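Local coordinates for VIN1 (Oscarella pearsei, PDB 6BFI), which binds actin filaments and may play a role in cell-cell adhesion, as a sponge member of the vinculin/alpha-catenin family, at residues H273-A278 / Q358-E363; S12-V17 / G114-M119. All blocks are in the same frame, centred on the assembly; numbering follows the deposited sequence.

In the fold
The two contacts lie on opposite sides of the chain's centre, with their own centres 50 Å apart and their nearest atoms about 33 Å apart. Contact 2 comes first along the chain, pairing helix 8-32 with helix 102-145, and it closes before contact 1 begins by pairing helix 268-283 with helix 344-375. No helix is common to both. Each is a near-antiparallel packing of helices in this all-helical vinculin-family protein, and in each the intervening chain is mostly helix as well. Each therefore joins its own pair of helices in a different region of the molecule: contact 2 is an apolar, largely buried junction, whereas contact 1 adds a partly exposed polar pair beside its apolar side.

Contact 1 of 2, residues H273-A278 / Q358-E363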
loop_
_atom_site.group_PDB
_atom_site.type_symbol
_atom_site.label_atom_id
_atom_site.label_comp_id
_atom_site.label_asym_id
_atom_site.label_seq_id
_atom_site.Cartn_x
_atom_site.Cartn_y
_atom_site.Cartn_z
ATOM N N HIS A 273 7.050 -13.099 -8.101
ATOM C CA HIS A 273 7.267 -12.944 -9.534
ATOM C C HIS A 273 8.514 -13.691 -9.986
ATOM O O HIS A 273 8.535 -14.273 -11.075
ATOM C CB HIS A 273 7.368 -11.461 -9.891
ATOM C CG HIS A 273 7.341 -11.192 -11.361
ATOM N ND1 HIS A 273 8.486 -10.996 -12.102
ATOM C CD2 HIS A 273 6.308 -11.090 -12.230
ATOM C CE1 HIS A 273 8.158 -10.779 -13.364
ATOM N NE2 HIS A 273 6.843 -10.833 -13.468
ATOM N N MET A 274 9.561 -13.693 -9.159
ATOM C CA MET A 274 10.769 -14.441 -9.498
ATOM C C MET A 274 10.500 -15.942 -9.507
ATOM O O MET A 274 10.976 -16.659 -10.398
ATOM C CB MET A 274 11.889 -14.087 -8.519
ATOM C CG MET A 274 13.222 -14.752 -8.819
ATOM S SD MET A 274 14.513 -14.260 -7.658
ATOM C CE MET A 274 14.789 -12.562 -8.157
ATOM N N PHE A 275 9.742 -16.435 -8.523
ATOM C CA PHE A 275 9.310 -17.829 -8.526
ATOM C C PHE A 275 8.599 -18.177 -9.828
ATOM O O PHE A 275 8.911 -19.184 -10.474
ATOM C CB PHE A 275 8.387 -18.093 -7.332
ATOM C CG PHE A 275 9.083 -18.668 -6.129
ATOM C CD1 PHE A 275 9.693 -17.840 -5.197
ATOM C CD2 PHE A 275 9.112 -20.037 -5.919
ATOM C CE1 PHE A 275 10.327 -18.371 -4.086
ATOM C CE2 PHE A 275 9.746 -20.572 -4.811
ATOM C CZ PHE A 275 10.353 -19.739 -3.896
ATOM N N HIS A 276 7.643 -17.339 -10.233
ATOM C CA HIS A 276 6.833 -17.651 -11.406
ATOM C C HIS A 276 7.653 -17.569 -12.688
ATOM O O HIS A 276 7.466 -18.378 -13.605
ATOM C CB HIS A 276 5.630 -16.711 -11.467
ATOM C CG HIS A 276 4.795 -16.722 -10.224
ATOM N ND1 HIS A 276 3.790 -15.808 -9.993
ATOM C CD2 HIS A 276 4.815 -17.538 -9.142
ATOM C CE1 HIS A 276 3.228 -16.059 -8.823
ATOM N NE2 HIS A 276 3.832 -17.104 -8.287
ATOM N N GLN A 277 8.565 -16.597 -12.770
ATOM C CA GLN A 277 9.433 -16.484 -13.937
ATOM C C GLN A 277 10.367 -17.681 -14.045
ATOM O O GLN A 277 10.633 -18.173 -15.149
ATOM C CB GLN A 277 10.234 -15.184 -13.865
ATOM C CG GLN A 277 9.406 -13.931 -14.076
ATOM C CD GLN A 277 9.246 -13.578 -15.541
ATOM O OE1 GLN A 277 10.231 -13.451 -16.269
ATOM N NE2 GLN A 277 8.003 -13.423 -15.983
ATOM N N ALA A 278 10.876 -18.161 -12.909
ATOM C CA ALA A 278 11.731 -19.341 -12.932
ATOM C C ALA A 278 10.937 -20.586 -13.313
ATOM O O ALA A 278 11.440 -21.455 -14.035
ATOM C CB ALA A 278 12.412 -19.522 -11.576
ATOM N N GLN A 358 7.197 -25.112 -8.038
ATOM C CA GLN A 358 5.819 -24.851 -7.635
ATOM C C GLN A 358 5.499 -25.499 -6.292
ATOM O O GLN A 358 4.846 -24.885 -5.438
ATOM C CB GLN A 358 4.850 -25.350 -8.704
ATOM C CG GLN A 358 4.431 -24.295 -9.702
ATOM C CD GLN A 358 3.177 -24.684 -10.454
ATOM O OE1 GLN A 358 2.858 -25.866 -10.585
ATOM N NE2 GLN A 358 2.449 -23.687 -10.947
ATOM N N GLU A 359 5.947 -26.741 -6.087
ATOM C CA GLU A 359 5.678 -27.414 -4.819
ATOM C C GLU A 359 6.403 -26.733 -3.662
ATOM O O GLU A 359 5.874 -26.665 -2.545
ATOM C CB GLU A 359 6.067 -28.889 -4.914
ATOM C CG GLU A 359 5.174 -29.691 -5.846
ATOM C CD GLU A 359 5.648 -31.123 -6.045
ATOM O OE1 GLU A 359 6.595 -31.549 -5.350
ATOM O OE2 GLU A 359 5.070 -31.822 -6.903
ATOM N N LEU A 360 7.611 -26.222 -3.910
ATOM C CA LEU A 360 8.312 -25.464 -2.880
ATOM C C LEU A 360 7.553 -24.191 -2.527
ATOM O O LEU A 360 7.411 -23.850 -1.345
ATOM C CB LEU A 360 9.733 -25.134 -3.336
ATOM C CG LEU A 360 10.544 -24.229 -2.405
ATOM C CD1 LEU A 360 10.643 -24.832 -1.008
ATOM C CD2 LEU A 360 11.927 -23.970 -2.973
ATOM N N GLU A 361 7.052 -23.478 -3.542
ATOM C CA GLU A 361 6.223 -22.305 -3.280
ATOM C C GLU A 361 5.005 -22.668 -2.438
ATOM O O GLU A 361 4.674 -21.969 -1.467
ATOM C CB GLU A 361 5.797 -21.670 -4.604
ATOM C CG GLU A 361 4.878 -20.471 -4.470
ATOM C CD GLU A 361 4.472 -19.892 -5.815
ATOM O OE1 GLU A 361 4.942 -20.407 -6.853
ATOM O OE2 GLU A 361 3.684 -18.923 -5.835
ATOM N N GLN A 362 4.339 -23.774 -2.781
ATOM C CA GLN A 362 3.149 -24.175 -2.038
ATOM C C GLN A 362 3.487 -24.516 -0.592
ATOM O O GLN A 362 2.728 -24.181 0.324
ATOM C CB GLN A 362 2.469 -25.359 -2.724
ATOM C CG GLN A 362 1.108 -25.709 -2.136
ATOM C CD GLN A 362 0.118 -24.558 -2.230
ATOM O OE1 GLN A 362 0.163 -23.759 -3.165
ATOM N NE2 GLN A 362 -0.778 -24.466 -1.255
ATOM N N GLU A 363 4.626 -25.177 -0.365
ATOM C CA GLU A 363 5.012 -25.503 1.004
ATOM C C GLU A 363 5.414 -24.256 1.783
ATOM O O GLU A 363 5.255 -24.218 3.009
ATOM C CB GLU A 363 6.149 -26.525 1.005
ATOM C CG GLU A 363 5.873 -27.772 1.843
ATOM C CD GLU A 363 4.711 -28.601 1.314
ATOM O OE1 GLU A 363 3.542 -28.244 1.579
ATOM O OE2 GLU A 363 4.966 -29.614 0.628
#
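A histidine-carboxylate hydrogen bond bridges two near-antiparallel helices here, His276 reaching across to Glu361 beside an otherwise apolar seam. The pairing belongs to the helical-bundle architecture of the vinculin family: the axes of 273-278 and 358-363 run at 157°, 10.7 Å apart at closest approach. Glu361 stretches over the gap with CG anti to its backbone N (chi1 178°) and an extended chain beyond, which carries the carboxylate to the edge of the imidazole. His276 NE2 donates to Glu361 OE2 over 3.1 Å in a moderately straight bond, the acceptor lying in the ring plane and being met on its syn side, somewhat out of the carboxylate plane. Arg365 forms a salt bridge to the same oxygen, while Gln279 hydrogen-bonds to OE1, so both carboxylate oxygens are held and the group's rotation is restricted. This surrounding probably favours the charged form of Glu361.

The aliphatic part of Glu361 serves the apolar side. Phe275 slides past it in the opposite direction, with CD2 3.9 Å from Glu361 CB, and Cys298 of helix 289-306 also touches the phenylalanine. At the ring's edge, Phe275 CE2 lies 4.4 Å from Leu360 CD2.

Contact 2 of 2, residues S12-V17 / G114-M119; sequences SVIDPV and GVINGM
Met119 reaches obliquely across to Val13 and Val17, its bent thioether end meeting both valines, while Ile14 and Ile116 cross at about a right angle beside them. These side chains join two antiparallel helices of a vinculin-family helical bundle: the axes of 12-17 and 114-119 run at 180° and come within 10.0 Å. The backbones are closest at Ile14 and Ile116, whose CA atoms are 6.6 Å apart.

Val17 presents both of its methyl groups to the methionine sulfur, CG1 and CG2 each lying 3.8 Å from Met119 SD. The same CG2 also meets Met119 CE. One turn earlier on its helix, Val13 touches that terminal methyl through CG1, which its first torsion of 165° places anti to the backbone N. The methionine runs extended through chi2 and then bends at chi3 (126°), so that the sulfur rests on Val17 while the terminal methyl is shared by valines on successive turns. Replacing Met119 with an alanine would remove the sulfur and terminal methyl and is likely to leave Val13 and Val17 without their apolar partner on the facing segment, opening a gap between the helices.

Other helices close around this junction. Leu54 of helix 41-59 touches both Val13 and Met119, and Val47 of the same helix packs on Val17. Helix 763-778 meets the isoleucine pair, with Ile772 against Ile14 and Val776 against Ile116, so that a helix from far along the chain packs on both 8-32 and 102-145. Hydrogen bonds between the two segments are absent, so their direct pairing rests on apolar packing. Between the two isoleucines the touch is made by the short branches, Ile14 CG2 standing 4.1 Å from Ile116 CG2.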
loop_
_atom_site.group_PDB
_atom_site.type_symbol
_atom_site.label_atom_id
_atom_site.label_comp_id
_atom_site.label_asym_id
_atom_site.label_seq_id
_atom_site.Cartn_x
_atom_site.Cartn_y
_atom_site.Cartn_z
ATOM N N SER A 12 -6.270 23.206 -11.695
ATOM C CA SER A 12 -7.450 23.726 -12.378
ATOM C C SER A 12 -7.127 24.968 -13.196
ATOM O O SER A 12 -7.668 25.154 -14.291
ATOM C CB SER A 12 -8.554 24.019 -11.364
ATOM O OG SER A 12 -9.695 24.571 -11.996
ATOM N N VAL A 13 -6.249 25.824 -12.686
ATOM C CA VAL A 13 -5.869 27.050 -13.390
ATOM C C VAL A 13 -4.793 26.795 -14.438
ATOM O O VAL A 13 -4.894 27.254 -15.575
ATOM C CB VAL A 13 -5.425 28.129 -12.375
ATOM C CG1 VAL A 13 -4.686 29.256 -13.084
ATOM C CG2 VAL A 13 -6.618 28.668 -11.596
ATOM N N ILE A 14 -3.750 26.060 -14.073
ATOM C CA ILE A 14 -2.577 25.930 -14.929
ATOM C C ILE A 14 -2.832 24.993 -16.109
ATOM O O ILE A 14 -2.273 25.194 -17.197
ATOM C CB ILE A 14 -1.366 25.474 -14.087
ATOM C CG1 ILE A 14 -0.977 26.585 -13.107
ATOM C CG2 ILE A 14 -0.182 25.093 -14.964
ATOM C CD1 ILE A 14 0.241 26.266 -12.274
ATOM N N ASP A 15 -3.677 23.974 -15.935
ATOM C CA ASP A 15 -3.902 23.009 -17.013
ATOM C C ASP A 15 -4.408 23.662 -18.298
ATOM O O ASP A 15 -3.760 23.496 -19.349
ATOM C CB ASP A 15 -4.834 21.900 -16.510
ATOM C CG ASP A 15 -5.132 20.865 -17.572
ATOM O OD1 ASP A 15 -4.267 19.999 -17.820
ATOM O OD2 ASP A 15 -6.235 20.913 -18.157
ATOM N N PRO A 16 -5.516 24.419 -18.299
ATOM C CA PRO A 16 -5.985 24.988 -19.574
ATOM C C PRO A 16 -5.037 26.018 -20.163
ATOM O O PRO A 16 -4.923 26.099 -21.392
ATOM C CB PRO A 16 -7.340 25.609 -19.207
ATOM C CG PRO A 16 -7.224 25.919 -17.760
ATOM C CD PRO A 16 -6.392 24.815 -17.178
ATOM N N VAL A 17 -4.351 26.803 -19.330
ATOM C CA VAL A 17 -3.413 27.789 -19.856
ATOM C C VAL A 17 -2.222 27.098 -20.508
ATOM O O VAL A 17 -1.757 27.509 -21.580
ATOM C CB VAL A 17 -2.970 28.757 -18.742
ATOM C CG1 VAL A 17 -2.061 29.838 -19.309
ATOM C CG2 VAL A 17 -4.185 29.377 -18.066
ATOM N N GLY A 114 6.828 31.548 -19.337
ATOM C CA GLY A 114 6.713 32.518 -18.265
ATOM C C GLY A 114 5.305 32.670 -17.733
ATOM O O GLY A 114 5.120 33.018 -16.565
ATOM N N VAL A 115 4.294 32.437 -18.573
ATOM C CA VAL A 115 2.927 32.497 -18.062
ATOM C C VAL A 115 2.621 31.269 -17.212
ATOM O O VAL A 115 1.911 31.358 -16.203
ATOM C CB VAL A 115 1.918 32.668 -19.212
ATOM C CG1 VAL A 115 2.088 34.031 -19.875
ATOM C CG2 VAL A 115 2.055 31.552 -20.230
ATOM N N ILE A 116 3.166 30.111 -17.592
ATOM C CA ILE A 116 2.956 28.893 -16.816
ATOM C C ILE A 116 3.662 28.998 -15.469
ATOM O O ILE A 116 3.032 28.913 -14.406
ATOM C CB ILE A 116 3.438 27.664 -17.605
ATOM C CG1 ILE A 116 2.742 27.593 -18.965
ATOM C CG2 ILE A 116 3.186 26.390 -16.815
ATOM C CD1 ILE A 116 3.236 26.461 -19.846
ATOM N N ASN A 117 4.986 29.189 -15.496
ATOM C CA ASN A 117 5.735 29.303 -14.247
ATOM C C ASN A 117 5.254 30.492 -13.423
ATOM O O ASN A 117 5.154 30.407 -12.192
ATOM C CB ASN A 117 7.231 29.418 -14.540
ATOM C CG ASN A 117 7.822 28.129 -15.082
ATOM O OD1 ASN A 117 7.298 27.041 -14.837
ATOM N ND2 ASN A 117 8.922 28.244 -15.815
ATOM N N GLY A 118 4.932 31.602 -14.090
ATOM C CA GLY A 118 4.500 32.794 -13.378
ATOM C C GLY A 118 3.162 32.619 -12.687
ATOM O O GLY A 118 2.994 33.031 -11.535
ATOM N N MET A 119 2.188 32.022 -13.378
ATOM C CA MET A 119 0.925 31.696 -12.721
ATOM C C MET A 119 1.152 30.752 -11.550
ATOM O O MET A 119 0.569 30.934 -10.469
ATOM C CB MET A 119 -0.055 31.083 -13.722
ATOM C CG MET A 119 -0.755 32.099 -14.612
ATOM S SD MET A 119 -1.798 31.328 -15.868
ATOM C CE MET A 119 -3.365 32.138 -15.558
#